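Local coordinates for AxyAgu115A (Amphibacillus xylanus NBRC 15112, PDB 6NPS), which is a glycoside hydrolase of family GH115, probably an alpha-glucuronidase that removes glucuronic acid groups from arabinoglucuronoxylan, at residues 219-224 / 254-259; 227-232 / 289-294; 248-253 / 282-287. The protein carries 3 engineered substitutions. All coordinates share one frame; numbering follows the deposited sequence.

Contact 1: residues 219-224 / 254-259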
ATOM      1  N   SER A 219      19.086  27.360  22.796  1.00 54.33           N
ATOM      2  CA  SER A 219      19.663  28.577  22.218  1.00 59.53           C
ATOM      3  C   SER A 219      19.595  29.717  23.232  1.00 62.96           C
ATOM      4  O   SER A 219      19.218  30.861  22.924  1.00 66.78           O
ATOM      5  CB  SER A 219      18.965  28.968  20.921  1.00 71.87           C
ATOM      6  OG  SER A 219      17.841  29.783  21.201  1.00 80.24           O
ATOM      7  N   ALA A 220      19.917  29.383  24.472  1.00 51.64           N
ATOM      8  CA  ALA A 220      19.815  30.301  25.590  1.00 47.23           C
ATOM      9  C   ALA A 220      20.939  29.973  26.552  1.00 43.53           C
ATOM     10  O   ALA A 220      21.401  28.829  26.617  1.00 43.57           O
ATOM     11  CB  ALA A 220      18.460  30.177  26.303  1.00 48.35           C
ATOM     12  N   ARG A 221      21.360  30.977  27.316  1.00 41.22           N
ATOM     13  CA  ARG A 221      22.350  30.796  28.375  1.00 36.20           C
ATOM     14  C   ARG A 221      21.769  31.474  29.607  1.00 36.54           C
ATOM     15  O   ARG A 221      21.792  32.710  29.701  1.00 36.00           O
ATOM     16  CB  ARG A 221      23.698  31.414  27.995  1.00 40.74           C
ATOM     17  CG  ARG A 221      24.425  30.630  26.929  1.00 39.11           C
ATOM     18  CD  ARG A 221      25.670  31.383  26.465  1.00 43.52           C
ATOM     19  NE  ARG A 221      25.341  32.635  25.788  1.00 49.32           N
ATOM     20  CZ  ARG A 221      26.165  33.680  25.679  1.00 52.22           C
ATOM     21  NH1 ARG A 221      27.391  33.627  26.188  1.00 51.57           N
ATOM     22  NH2 ARG A 221      25.773  34.779  25.054  1.00 57.13           N
ATOM     23  N   PHE A 222      21.266  30.655  30.524  1.00 31.48           N
ATOM     24  CA  PHE A 222      20.549  31.168  31.672  1.00 31.27           C
ATOM     25  C   PHE A 222      21.445  32.102  32.474  1.00 35.71           C
ATOM     26  O   PHE A 222      20.981  33.148  32.939  1.00 38.33           O
ATOM     27  CB  PHE A 222      20.061  30.007  32.511  1.00 29.46           C
ATOM     28  CG  PHE A 222      19.262  30.412  33.732  1.00 31.36           C
ATOM     29  CD1 PHE A 222      17.913  30.726  33.638  1.00 30.93           C
ATOM     30  CD2 PHE A 222      19.888  30.483  34.985  1.00 32.42           C
ATOM     31  CE1 PHE A 222      17.179  31.049  34.821  1.00 34.04           C
ATOM     32  CE2 PHE A 222      19.193  30.851  36.127  1.00 31.46           C
ATOM     33  CZ  PHE A 222      17.823  31.104  36.051  1.00 31.87           C
ATOM     34  N   ASN A 223      22.743  31.775  32.587  1.00 33.07           N
ATOM     35  CA  ASN A 223      23.669  32.606  33.398  1.00 35.42           C
ATOM     36  C   ASN A 223      24.054  33.921  32.744  1.00 38.21           C
ATOM     37  O   ASN A 223      24.675  34.755  33.411  1.00 38.89           O
ATOM     38  CB  ASN A 223      24.959  31.855  33.714  1.00 36.83           C
ATOM     39  CG  ASN A 223      24.711  30.654  34.605  1.00 41.99           C
ATOM     40  OD1 ASN A 223      23.831  30.685  35.476  1.00 41.86           O
ATOM     41  ND2 ASN A 223      25.453  29.562  34.367  1.00 41.85           N
ATOM     42  N   ASP A 224      23.691  34.131  31.470  1.00 43.17           N
ATOM     43  CA  ASP A 224      24.148  35.270  30.689  1.00 43.18           C
ATOM     44  C   ASP A 224      23.038  36.104  30.062  1.00 42.79           C
ATOM     45  O   ASP A 224      23.341  37.186  29.546  1.00 42.48           O
ATOM     46  CB  ASP A 224      25.071  34.796  29.554  1.00 45.81           C
ATOM     47  CG  ASP A 224      26.278  34.004  30.062  1.00 56.23           C
ATOM     48  OD1 ASP A 224      27.264  34.639  30.523  1.00 61.34           O
ATOM     49  OD2 ASP A 224      26.248  32.753  29.994  1.00 55.05           O
ATOM     50  N   GLY A 254      24.670  24.441  28.517  1.00 42.07           N
ATOM     51  CA  GLY A 254      25.202  23.750  27.356  1.00 40.38           C
ATOM     52  C   GLY A 254      25.752  24.654  26.271  1.00 44.13           C
ATOM     53  O   GLY A 254      26.607  24.228  25.486  1.00 53.00           O
ATOM     54  N   GLU A 255      25.281  25.898  26.187  1.00 38.92           N
ATOM     55  CA  GLU A 255      25.768  26.779  25.124  1.00 41.84           C
ATOM     56  C   GLU A 255      26.976  27.633  25.547  1.00 43.02           C
ATOM     57  O   GLU A 255      27.584  28.295  24.684  1.00 47.06           O
ATOM     58  CB  GLU A 255      24.638  27.697  24.643  1.00 48.61           C
ATOM     59  CG  GLU A 255      23.503  26.965  23.920  1.00 63.19           C
ATOM     60  CD  GLU A 255      23.864  26.586  22.491  1.00 75.75           C
ATOM     61  OE1 GLU A 255      24.421  25.483  22.263  1.00 76.70           O
ATOM     62  OE2 GLU A 255      23.590  27.407  21.591  1.00 84.04           O
ATOM     63  N   GLU A 256      27.343  27.640  26.837  1.00 41.44           N
ATOM     64  CA  GLU A 256      28.429  28.517  27.289  1.00 40.18           C
ATOM     65  C   GLU A 256      29.728  28.211  26.564  1.00 38.40           C
ATOM     66  O   GLU A 256      30.413  29.128  26.097  1.00 45.98           O
ATOM     67  CB  GLU A 256      28.621  28.414  28.805  1.00 35.83           C
ATOM     68  CG  GLU A 256      27.402  28.960  29.582  1.00 37.51           C
ATOM     69  CD  GLU A 256      27.649  29.196  31.084  1.00 45.49           C
ATOM     70  OE1 GLU A 256      28.694  29.795  31.449  1.00 55.76           O
ATOM     71  OE2 GLU A 256      26.764  28.795  31.896  1.00 43.94           O
ATOM     72  N   TYR A 257      30.085  26.918  26.446  1.00 41.24           N
ATOM     73  CA  TYR A 257      31.408  26.573  25.921  1.00 40.91           C
ATOM     74  C   TYR A 257      31.569  27.026  24.479  1.00 46.71           C
ATOM     75  O   TYR A 257      32.675  27.406  24.056  1.00 47.16           O
ATOM     76  CB  TYR A 257      31.668  25.066  26.051  1.00 41.21           C
ATOM     77  CG  TYR A 257      33.124  24.677  25.735  1.00 41.41           C
ATOM     78  CD1 TYR A 257      33.419  23.799  24.713  1.00 42.92           C
ATOM     79  CD2 TYR A 257      34.180  25.173  26.490  1.00 44.10           C
ATOM     80  CE1 TYR A 257      34.722  23.430  24.423  1.00 47.85           C
ATOM     81  CE2 TYR A 257      35.512  24.822  26.201  1.00 45.19           C
ATOM     82  CZ  TYR A 257      35.777  23.950  25.166  1.00 47.08           C
ATOM     83  OH  TYR A 257      37.077  23.583  24.863  1.00 45.64           O
ATOM     84  N   LYS A 258      30.476  27.038  23.726  1.00 44.24           N
ATOM     85  CA  LYS A 258      30.537  27.449  22.330  1.00 47.66           C
ATOM     86  C   LYS A 258      31.108  28.859  22.165  1.00 46.26           C
ATOM     87  O   LYS A 258      31.788  29.127  21.173  1.00 45.77           O
ATOM     88  CB  LYS A 258      29.146  27.356  21.697  1.00 52.01           C
ATOM     89  CG  LYS A 258      29.175  27.419  20.196  1.00 64.09           C
ATOM     90  CD  LYS A 258      27.790  27.594  19.582  1.00 76.03           C
ATOM     91  CE  LYS A 258      26.847  28.384  20.479  1.00 82.45           C
ATOM     92  NZ  LYS A 258      25.561  28.676  19.781  1.00 90.16           N
ATOM     93  N   TYR A 259      30.836  29.767  23.103  1.00 46.84           N
ATOM     94  CA  TYR A 259      31.288  31.157  22.992  1.00 53.38           C
ATOM     95  C   TYR A 259      32.640  31.402  23.646  1.00 55.66           C
ATOM     96  O   TYR A 259      33.271  32.423  23.361  1.00 58.40           O
ATOM     97  CB  TYR A 259      30.278  32.113  23.651  1.00 58.24           C
ATOM     98  CG  TYR A 259      28.886  32.119  23.041  1.00 66.19           C
ATOM     99  CD1 TYR A 259      28.520  33.077  22.093  1.00 70.54           C
ATOM    100  CD2 TYR A 259      27.936  31.176  23.419  1.00 64.25           C
ATOM    101  CE1 TYR A 259      27.249  33.089  21.541  1.00 72.28           C
ATOM    102  CE2 TYR A 259      26.661  31.176  22.862  1.00 66.51           C
ATOM    103  CZ  TYR A 259      26.322  32.137  21.930  1.00 70.62           C
ATOM    104  OH  TYR A 259      25.061  32.148  21.370  1.00 71.06           O
TER
HETATM  105  O   HOH W   1      22.740  26.753  27.339  1.00 45.18           O
HETATM  106  O   HOH W   2      29.365  31.636  27.175  1.00 47.98           O
HETATM  107  O   HOH W   3      24.639  30.384  30.968  1.00 41.75           O
HETATM  108  O   HOH W   4      29.015  32.197  29.731  1.00 49.38           O
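The loop after strand 212-214, a strand of the parallel barrel as in the TIM-barrel clan of this family, brings Arg221 and Asn223 against helix 256-260. The guanidinium of Arg221 lies flat on the ring of Tyr259, with the planes 16° apart. This is a cation-pi contact, with Arg221 CZ 3.8 Å from the centroid of the Tyr259 ring. The chain of Arg221 bends at its third torsion (chi3 -65°), which turns the flat end onto the ring. Asp224 CB covers the other guanidinium face. Water 2 lies at the guanidinium edge and joins Arg221 NH1 to Glu256 O. Replacing Arg221 with alanine would probably free the Tyr259 ring to turn and take away one partner of this water.

Closer to helix 277-291, Asn223 ND2 gives a hydrogen bond of 2.9 Å to Glu256 OE2. It arrives on the syn side, and the amide and carboxylate planes are nearly perpendicular. OD2 of Asp224 is 4.1 Å from OE1 of Glu256. Water 4 bridges these two carboxylates, and water 3 does so through a weak bond to Glu256 OE2. Arg290 pairs with Asp224 and Arg252 with Glu256, so the two like charges are probably offset by separate arginines.

Contact 2: residues 227-232 / 289-294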
ATOM      1  N   PRO A 227      19.356  40.262  31.048  1.00 47.09           N
ATOM      2  CA  PRO A 227      20.767  40.295  30.616  1.00 48.46           C
ATOM      3  C   PRO A 227      21.755  40.015  31.759  1.00 51.53           C
ATOM      4  O   PRO A 227      21.372  40.178  32.919  1.00 47.53           O
ATOM      5  CB  PRO A 227      20.946  41.726  30.094  1.00 48.41           C
ATOM      6  CG  PRO A 227      19.589  42.129  29.655  1.00 51.37           C
ATOM      7  CD  PRO A 227      18.643  41.490  30.654  1.00 46.98           C
ATOM      8  N   GLY A 228      22.981  39.608  31.423  1.00 51.10           N
ATOM      9  CA  GLY A 228      23.961  39.268  32.440  1.00 49.29           C
ATOM     10  C   GLY A 228      23.417  38.217  33.394  1.00 46.26           C
ATOM     11  O   GLY A 228      22.689  37.296  33.005  1.00 43.67           O
ATOM     12  N   LEU A 229      23.735  38.386  34.674  1.00 37.80           N
ATOM     13  CA  LEU A 229      23.356  37.457  35.728  1.00 34.85           C
ATOM     14  C   LEU A 229      21.965  37.689  36.290  1.00 33.48           C
ATOM     15  O   LEU A 229      21.640  37.088  37.312  1.00 38.60           O
ATOM     16  CB  LEU A 229      24.353  37.579  36.902  1.00 33.25           C
ATOM     17  CG  LEU A 229      25.720  37.037  36.569  1.00 41.32           C
ATOM     18  CD1 LEU A 229      26.679  37.647  37.616  1.00 47.20           C
ATOM     19  CD2 LEU A 229      25.737  35.516  36.599  1.00 37.32           C
ATOM     20  N   ALA A 230      21.136  38.541  35.687  1.00 39.57           N
ATOM     21  CA  ALA A 230      19.840  38.837  36.311  1.00 36.07           C
ATOM     22  C   ALA A 230      18.931  37.609  36.475  1.00 39.09           C
ATOM     23  O   ALA A 230      18.115  37.581  37.408  1.00 36.80           O
ATOM     24  CB  ALA A 230      19.124  39.946  35.534  1.00 35.16           C
ATOM     25  N   ASN A 231      19.018  36.581  35.612  1.00 39.10           N
ATOM     26  CA  ASN A 231      18.166  35.402  35.836  1.00 33.92           C
ATOM     27  C   ASN A 231      18.607  34.655  37.103  1.00 35.83           C
ATOM     28  O   ASN A 231      17.782  34.237  37.941  1.00 34.00           O
ATOM     29  CB  ASN A 231      18.219  34.419  34.643  1.00 29.39           C
ATOM     30  CG  ASN A 231      17.630  34.967  33.367  1.00 35.31           C
ATOM     31  OD1 ASN A 231      16.728  35.803  33.384  1.00 36.43           O
ATOM     32  ND2 ASN A 231      18.142  34.486  32.225  1.00 32.93           N
ATOM     33  N   VAL A 232      19.911  34.422  37.213  1.00 34.63           N
ATOM     34  CA  VAL A 232      20.500  33.755  38.363  1.00 34.27           C
ATOM     35  C   VAL A 232      20.195  34.537  39.635  1.00 34.13           C
ATOM     36  O   VAL A 232      19.833  33.959  40.676  1.00 37.11           O
ATOM     37  CB  VAL A 232      22.015  33.636  38.136  1.00 45.62           C
ATOM     38  CG1 VAL A 232      22.691  33.057  39.341  1.00 48.94           C
ATOM     39  CG2 VAL A 232      22.268  32.790  36.933  1.00 43.90           C
ATOM     40  N   LYS A 289      33.335  29.412  40.179  1.00 44.54           N
ATOM     41  CA  LYS A 289      33.590  30.736  40.742  1.00 45.87           C
ATOM     42  C   LYS A 289      32.480  31.721  40.390  1.00 46.11           C
ATOM     43  O   LYS A 289      32.198  32.631  41.173  1.00 44.43           O
ATOM     44  CB  LYS A 289      34.926  31.279  40.238  1.00 46.75           C
ATOM     45  CG  LYS A 289      36.156  30.667  40.869  1.00 48.76           C
ATOM     46  CD  LYS A 289      37.413  31.455  40.456  1.00 53.91           C
ATOM     47  CE  LYS A 289      38.681  30.862  41.070  1.00 56.45           C
ATOM     48  NZ  LYS A 289      39.905  31.663  40.747  1.00 61.19           N
ATOM     49  N   ARG A 290      31.845  31.566  39.221  1.00 43.51           N
ATOM     50  CA  ARG A 290      30.924  32.597  38.752  1.00 43.80           C
ATOM     51  C   ARG A 290      29.554  32.497  39.424  1.00 41.02           C
ATOM     52  O   ARG A 290      28.941  33.522  39.737  1.00 46.35           O
ATOM     53  CB  ARG A 290      30.788  32.523  37.232  1.00 50.08           C
ATOM     54  CG  ARG A 290      30.476  33.853  36.584  1.00 59.68           C
ATOM     55  CD  ARG A 290      30.042  33.677  35.140  1.00 64.67           C
ATOM     56  NE  ARG A 290      29.355  34.862  34.641  1.00 66.89           N
ATOM     57  CZ  ARG A 290      28.386  34.826  33.731  1.00 70.16           C
ATOM     58  NH1 ARG A 290      28.004  33.660  33.228  1.00 73.17           N
ATOM     59  NH2 ARG A 290      27.796  35.945  33.332  1.00 69.22           N
ATOM     60  N   THR A 291      29.019  31.296  39.622  1.00 38.79           N
ATOM     61  CA  THR A 291      27.702  31.201  40.241  1.00 38.56           C
ATOM     62  C   THR A 291      27.680  30.221  41.413  1.00 38.02           C
ATOM     63  O   THR A 291      26.594  29.864  41.889  1.00 37.59           O
ATOM     64  CB  THR A 291      26.615  30.827  39.201  1.00 46.78           C
ATOM     65  OG1 THR A 291      26.833  29.502  38.717  1.00 45.18           O
ATOM     66  CG2 THR A 291      26.630  31.809  38.043  1.00 46.07           C
ATOM     67  N   GLY A 292      28.844  29.820  41.930  1.00 42.38           N
ATOM     68  CA  GLY A 292      28.859  28.855  43.016  1.00 41.67           C
ATOM     69  C   GLY A 292      28.244  29.355  44.313  1.00 42.14           C
ATOM     70  O   GLY A 292      27.866  28.539  45.165  1.00 41.01           O
ATOM     71  N   HIS A 293      28.099  30.659  44.479  1.00 39.51           N
ATOM     72  CA  HIS A 293      27.575  31.168  45.746  1.00 48.00           C
ATOM     73  C   HIS A 293      26.059  31.351  45.741  1.00 48.18           C
ATOM     74  O   HIS A 293      25.486  31.718  46.778  1.00 48.13           O
ATOM     75  CB  HIS A 293      28.251  32.484  46.108  1.00 55.07           C
ATOM     76  CG  HIS A 293      28.048  33.565  45.097  1.00 69.73           C
ATOM     77  ND1 HIS A 293      28.600  33.519  43.833  1.00 74.04           N
ATOM     78  CD2 HIS A 293      27.363  34.731  45.165  1.00 74.57           C
ATOM     79  CE1 HIS A 293      28.263  34.608  43.167  1.00 75.51           C
ATOM     80  NE2 HIS A 293      27.515  35.363  43.953  1.00 75.15           N
ATOM     81  N   PHE A 294      25.402  31.105  44.611  1.00 39.34           N
ATOM     82  CA  PHE A 294      23.952  31.101  44.547  1.00 36.01           C
ATOM     83  C   PHE A 294      23.434  29.726  44.942  1.00 40.36           C
ATOM     84  O   PHE A 294      24.192  28.763  45.065  1.00 39.06           O
ATOM     85  CB  PHE A 294      23.488  31.476  43.142  1.00 38.74           C
ATOM     86  CG  PHE A 294      23.925  32.835  42.707  1.00 45.85           C
ATOM     87  CD1 PHE A 294      23.353  33.965  43.257  1.00 45.98           C
ATOM     88  CD2 PHE A 294      24.917  32.989  41.741  1.00 49.18           C
ATOM     89  CE1 PHE A 294      23.760  35.232  42.865  1.00 48.75           C
ATOM     90  CE2 PHE A 294      25.310  34.240  41.330  1.00 52.36           C
ATOM     91  CZ  PHE A 294      24.740  35.373  41.906  1.00 53.93           C
TER
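Leu229, Val232 and Phe294 bury most of the surface here, and no hydrogen bond crosses the contact. Val232 sets one methyl, CG1, over a face of the Phe294 ring in a CH-pi contact. CG1 of Val232 is 3.5 Å from the centroid of that ring and 3.3 Å from CD2 of Phe294, so the packing is tight. CG1 of Val232 stands anti to the backbone N (chi1 175°), which aims it at the ring. NE2 of His293 lies over the opposite face. The phenyl is thus held between an aliphatic group and its sequence neighbour.

Leu229, at the N-cap position of helix 230-238, reaches across with CD2. This methyl sits over one face of the Arg290 guanidinium, toward its rim, 3.9 Å from NH2 of Arg290. CD2 of Leu229 also lies 4.1 Å from CG2 of Thr291. The polar end of Arg290 is engaged elsewhere, in a salt bridge to Asp224.

This is mostly apolar packing between two helix ends and the type I turn from Thr291 to Phe294. It joins the connection between strands 212-214 and 241-242 to that between 241-242 and 298-300, two consecutive beta-alpha units of the parallel barrel.

Contact 3: residues 248-253 / 282-287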
ATOM      1  N   GLU A 248      25.438  19.174  31.613  1.00 44.91           N
ATOM      2  CA  GLU A 248      25.832  20.546  31.926  1.00 42.17           C
ATOM      3  C   GLU A 248      26.483  20.606  33.303  1.00 41.48           C
ATOM      4  O   GLU A 248      25.954  21.250  34.214  1.00 44.10           O
ATOM      5  CB  GLU A 248      24.625  21.481  31.830  1.00 40.80           C
ATOM      6  CG  GLU A 248      24.009  21.556  30.378  1.00 47.07           C
ATOM      7  CD  GLU A 248      22.658  22.286  30.359  1.00 54.82           C
ATOM      8  OE1 GLU A 248      21.723  21.849  31.067  1.00 54.48           O
ATOM      9  OE2 GLU A 248      22.526  23.308  29.651  1.00 56.93           O
ATOM     10  N   PRO A 249      27.658  19.993  33.477  1.00 40.70           N
ATOM     11  CA  PRO A 249      28.297  19.977  34.797  1.00 38.13           C
ATOM     12  C   PRO A 249      28.937  21.302  35.218  1.00 40.67           C
ATOM     13  O   PRO A 249      29.292  22.164  34.406  1.00 42.35           O
ATOM     14  CB  PRO A 249      29.371  18.897  34.659  1.00 43.24           C
ATOM     15  CG  PRO A 249      29.678  18.842  33.159  1.00 42.56           C
ATOM     16  CD  PRO A 249      28.377  19.131  32.497  1.00 42.36           C
ATOM     17  N   CYS A 250      29.049  21.444  36.547  1.00 36.93           N
ATOM     18  CA  CYS A 250      29.829  22.488  37.203  1.00 36.75           C
ATOM     19  C   CYS A 250      29.297  23.875  36.872  1.00 34.55           C
ATOM     20  O   CYS A 250      30.070  24.818  36.677  1.00 39.59           O
ATOM     21  CB  CYS A 250      31.300  22.387  36.804  1.00 36.75           C
ATOM     22  SG  CYS A 250      32.058  21.041  37.691  1.00 46.15           S
ATOM     23  N   LEU A 251      27.978  23.983  36.789  1.00 35.95           N
ATOM     24  CA  LEU A 251      27.247  25.258  36.692  1.00 41.65           C
ATOM     25  C   LEU A 251      27.465  25.961  35.350  1.00 43.10           C
ATOM     26  O   LEU A 251      27.370  27.194  35.244  1.00 40.96           O
ATOM     27  CB  LEU A 251      27.593  26.185  37.863  1.00 36.16           C
ATOM     28  CG  LEU A 251      27.386  25.554  39.248  1.00 35.27           C
ATOM     29  CD1 LEU A 251      27.834  26.529  40.358  1.00 39.23           C
ATOM     30  CD2 LEU A 251      25.893  25.096  39.463  1.00 30.95           C
ATOM     31  N   ARG A 252      27.740  25.167  34.320  1.00 39.84           N
ATOM     32  CA  ARG A 252      27.948  25.635  32.953  1.00 36.33           C
ATOM     33  C   ARG A 252      26.809  25.111  32.091  1.00 36.60           C
ATOM     34  O   ARG A 252      26.744  23.900  31.839  1.00 39.03           O
ATOM     35  CB  ARG A 252      29.276  25.106  32.423  1.00 36.31           C
ATOM     36  CG  ARG A 252      30.475  25.792  33.101  1.00 38.40           C
ATOM     37  CD  ARG A 252      30.527  27.256  32.724  1.00 34.50           C
ATOM     38  NE  ARG A 252      31.900  27.745  32.818  1.00 40.30           N
ATOM     39  CZ  ARG A 252      32.282  28.998  32.570  1.00 42.34           C
ATOM     40  NH1 ARG A 252      31.397  29.924  32.204  1.00 42.49           N
ATOM     41  NH2 ARG A 252      33.568  29.326  32.692  1.00 42.02           N
ATOM     42  N   TYR A 253      25.951  26.002  31.579  1.00 35.39           N
ATOM     43  CA  TYR A 253      24.897  25.492  30.693  1.00 37.90           C
ATOM     44  C   TYR A 253      25.457  25.194  29.305  1.00 40.07           C
ATOM     45  O   TYR A 253      26.525  25.677  28.932  1.00 39.29           O
ATOM     46  CB  TYR A 253      23.734  26.473  30.610  1.00 41.14           C
ATOM     47  CG  TYR A 253      23.017  26.502  31.952  1.00 42.28           C
ATOM     48  CD1 TYR A 253      22.105  25.501  32.292  1.00 39.78           C
ATOM     49  CD2 TYR A 253      23.327  27.486  32.904  1.00 35.21           C
ATOM     50  CE1 TYR A 253      21.487  25.492  33.538  1.00 38.59           C
ATOM     51  CE2 TYR A 253      22.708  27.486  34.131  1.00 41.59           C
ATOM     52  CZ  TYR A 253      21.778  26.483  34.438  1.00 39.37           C
ATOM     53  OH  TYR A 253      21.163  26.461  35.670  1.00 41.50           O
ATOM     54  N   LYS A 282      39.722  24.380  33.761  1.00 44.42           N
ATOM     55  CA  LYS A 282      39.597  25.809  34.032  1.00 45.43           C
ATOM     56  C   LYS A 282      38.221  26.317  33.629  1.00 43.56           C
ATOM     57  O   LYS A 282      37.681  27.231  34.265  1.00 45.08           O
ATOM     58  CB  LYS A 282      40.728  26.597  33.308  1.00 49.99           C
ATOM     59  CG  LYS A 282      40.750  28.097  33.649  1.00 55.87           C
ATOM     60  CD  LYS A 282      41.624  28.422  34.873  1.00 68.80           C
ATOM     61  CE  LYS A 282      41.951  29.916  34.962  1.00 79.83           C
ATOM     62  NZ  LYS A 282      43.413  30.197  34.844  1.00 91.58           N
ATOM     63  N   PHE A 283      37.600  25.684  32.634  1.00 41.65           N
ATOM     64  CA  PHE A 283      36.224  26.010  32.297  1.00 39.43           C
ATOM     65  C   PHE A 283      35.289  25.740  33.477  1.00 38.03           C
ATOM     66  O   PHE A 283      34.499  26.613  33.863  1.00 37.81           O
ATOM     67  CB  PHE A 283      35.827  25.223  31.041  1.00 40.33           C
ATOM     68  CG  PHE A 283      34.434  25.504  30.543  1.00 41.30           C
ATOM     69  CD1 PHE A 283      34.082  26.767  30.070  1.00 42.36           C
ATOM     70  CD2 PHE A 283      33.496  24.481  30.497  1.00 42.64           C
ATOM     71  CE1 PHE A 283      32.754  26.999  29.591  1.00 42.99           C
ATOM     72  CE2 PHE A 283      32.177  24.698  30.037  1.00 42.35           C
ATOM     73  CZ  PHE A 283      31.815  25.966  29.563  1.00 40.36           C
ATOM     74  N   TRP A 284      35.394  24.548  34.090  1.00 38.01           N
ATOM     75  CA  TRP A 284      34.567  24.187  35.243  1.00 39.29           C
ATOM     76  C   TRP A 284      34.903  25.046  36.459  1.00 39.77           C
ATOM     77  O   TRP A 284      34.005  25.439  37.216  1.00 40.08           O
ATOM     78  CB  TRP A 284      34.746  22.697  35.557  1.00 39.34           C
ATOM     79  CG  TRP A 284      34.114  21.797  34.516  1.00 42.52           C
ATOM     80  CD1 TRP A 284      33.059  22.108  33.705  1.00 42.36           C
ATOM     81  CD2 TRP A 284      34.480  20.449  34.197  1.00 37.86           C
ATOM     82  NE1 TRP A 284      32.750  21.030  32.895  1.00 43.58           N
ATOM     83  CE2 TRP A 284      33.610  20.003  33.190  1.00 41.03           C
ATOM     84  CE3 TRP A 284      35.438  19.569  34.694  1.00 43.84           C
ATOM     85  CZ2 TRP A 284      33.692  18.723  32.638  1.00 44.48           C
ATOM     86  CZ3 TRP A 284      35.510  18.280  34.142  1.00 42.54           C
ATOM     87  CH2 TRP A 284      34.651  17.882  33.125  1.00 39.47           C
ATOM     88  N   GLU A 285      36.185  25.340  36.657  1.00 38.63           N
ATOM     89  CA  GLU A 285      36.605  26.236  37.736  1.00 39.66           C
ATOM     90  C   GLU A 285      35.999  27.638  37.596  1.00 40.33           C
ATOM     91  O   GLU A 285      35.488  28.207  38.570  1.00 41.59           O
ATOM     92  CB  GLU A 285      38.138  26.340  37.758  1.00 41.38           C
ATOM     93  CG  GLU A 285      38.626  27.276  38.830  1.00 46.92           C
ATOM     94  CD  GLU A 285      40.121  27.624  38.689  1.00 61.17           C
ATOM     95  OE1 GLU A 285      40.816  26.996  37.861  1.00 65.70           O
ATOM     96  OE2 GLU A 285      40.582  28.536  39.408  1.00 65.60           O
ATOM     97  N   ASP A 286      36.082  28.241  36.401  1.00 39.48           N
ATOM     98  CA  ASP A 286      35.496  29.569  36.229  1.00 37.94           C
ATOM     99  C   ASP A 286      33.975  29.534  36.349  1.00 42.49           C
ATOM    100  O   ASP A 286      33.367  30.495  36.845  1.00 43.29           O
ATOM    101  CB  ASP A 286      35.952  30.154  34.895  1.00 38.97           C
ATOM    102  CG  ASP A 286      37.419  30.672  34.968  1.00 53.66           C
ATOM    103  OD1 ASP A 286      38.039  30.452  36.035  1.00 59.48           O
ATOM    104  OD2 ASP A 286      37.941  31.289  34.005  1.00 57.68           O
ATOM    105  N   GLY A 287      33.346  28.428  35.951  1.00 41.03           N
ATOM    106  CA  GLY A 287      31.911  28.290  36.170  1.00 34.69           C
ATOM    107  C   GLY A 287      31.545  28.242  37.649  1.00 39.22           C
ATOM    108  O   GLY A 287      30.561  28.864  38.087  1.00 38.52           O
TER
HETATM  109  O   HOH W   5      30.262  21.858  31.787  1.00 44.84           O
HETATM  110  O   HOH W   6      28.394  29.414  36.165  1.00 40.75           O
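Phe283 O accepts three hydrogen bonds, two of them from Arg252. NE of Arg252 reaches Phe283 O at 3.0 Å from above the carbonyl plane. NH2 of Arg252 reaches the same oxygen at 3.1 Å, in the carbonyl plane and on a lone pair. The third donor is Gly287 N, in the regular helix bond.

The guanidinium also lies flat on the Phe283 ring, with the planes 9° apart. Phe283 CG stands anti to the backbone N and beside its own carbonyl carbon (chi1 -178°), which lets one arginine both stack on the ring and grip the oxygen. Gly287 CA presses on the opposite guanidinium face. Gly287, with no side chain, lets Arg252 NE and Cys250 O come in close. NH1 of Arg252 forms a salt bridge with Glu256.

Cys250 and Leu251 form the middle of a type I' turn. CB of Cys250 packs 3.6 Å from CD1 of Trp284, and its sulfur makes an oblique sulfur-aromatic contact with the indole. Water 5 bridges Trp284 NE1 and Pro249 O, and water 6 bridges Leu251 O and Gly287 O.

The turn is wedged against helix 277-291. Gln331 of helix 317-338 touches Pro249, Cys250 and Trp284. Leu260 of helix 256-260 packs on Arg252 and Phe283, and the Cys250 backbone is hydrogen-bonded to that of Thr299 in strand 298-300.

Overall arrangement
The three contacts form one cluster on the same side of the chain's centre, with their own centres 11 to 13 Å apart. Contacts 2 and 3 use successive parts of helix 277-291, and Leu251 CB of contact 3 lies 3.5 Å from Thr291 OG1 of contact 2. Contact 1 joins contact 2 through the salt bridge from Arg290 NH1 to Asp224 OD1, 3.0 Å. It joins contact 3 through a probable hydrogen bond of 2.7 Å from Gly254 N to Glu248 OE2. Asn223 touches residues of both other contacts. A glycerol, probably from the crystallisation liquor, lies about 4 Å from the Ser219 side chain in contact 1 and may mark a pocket.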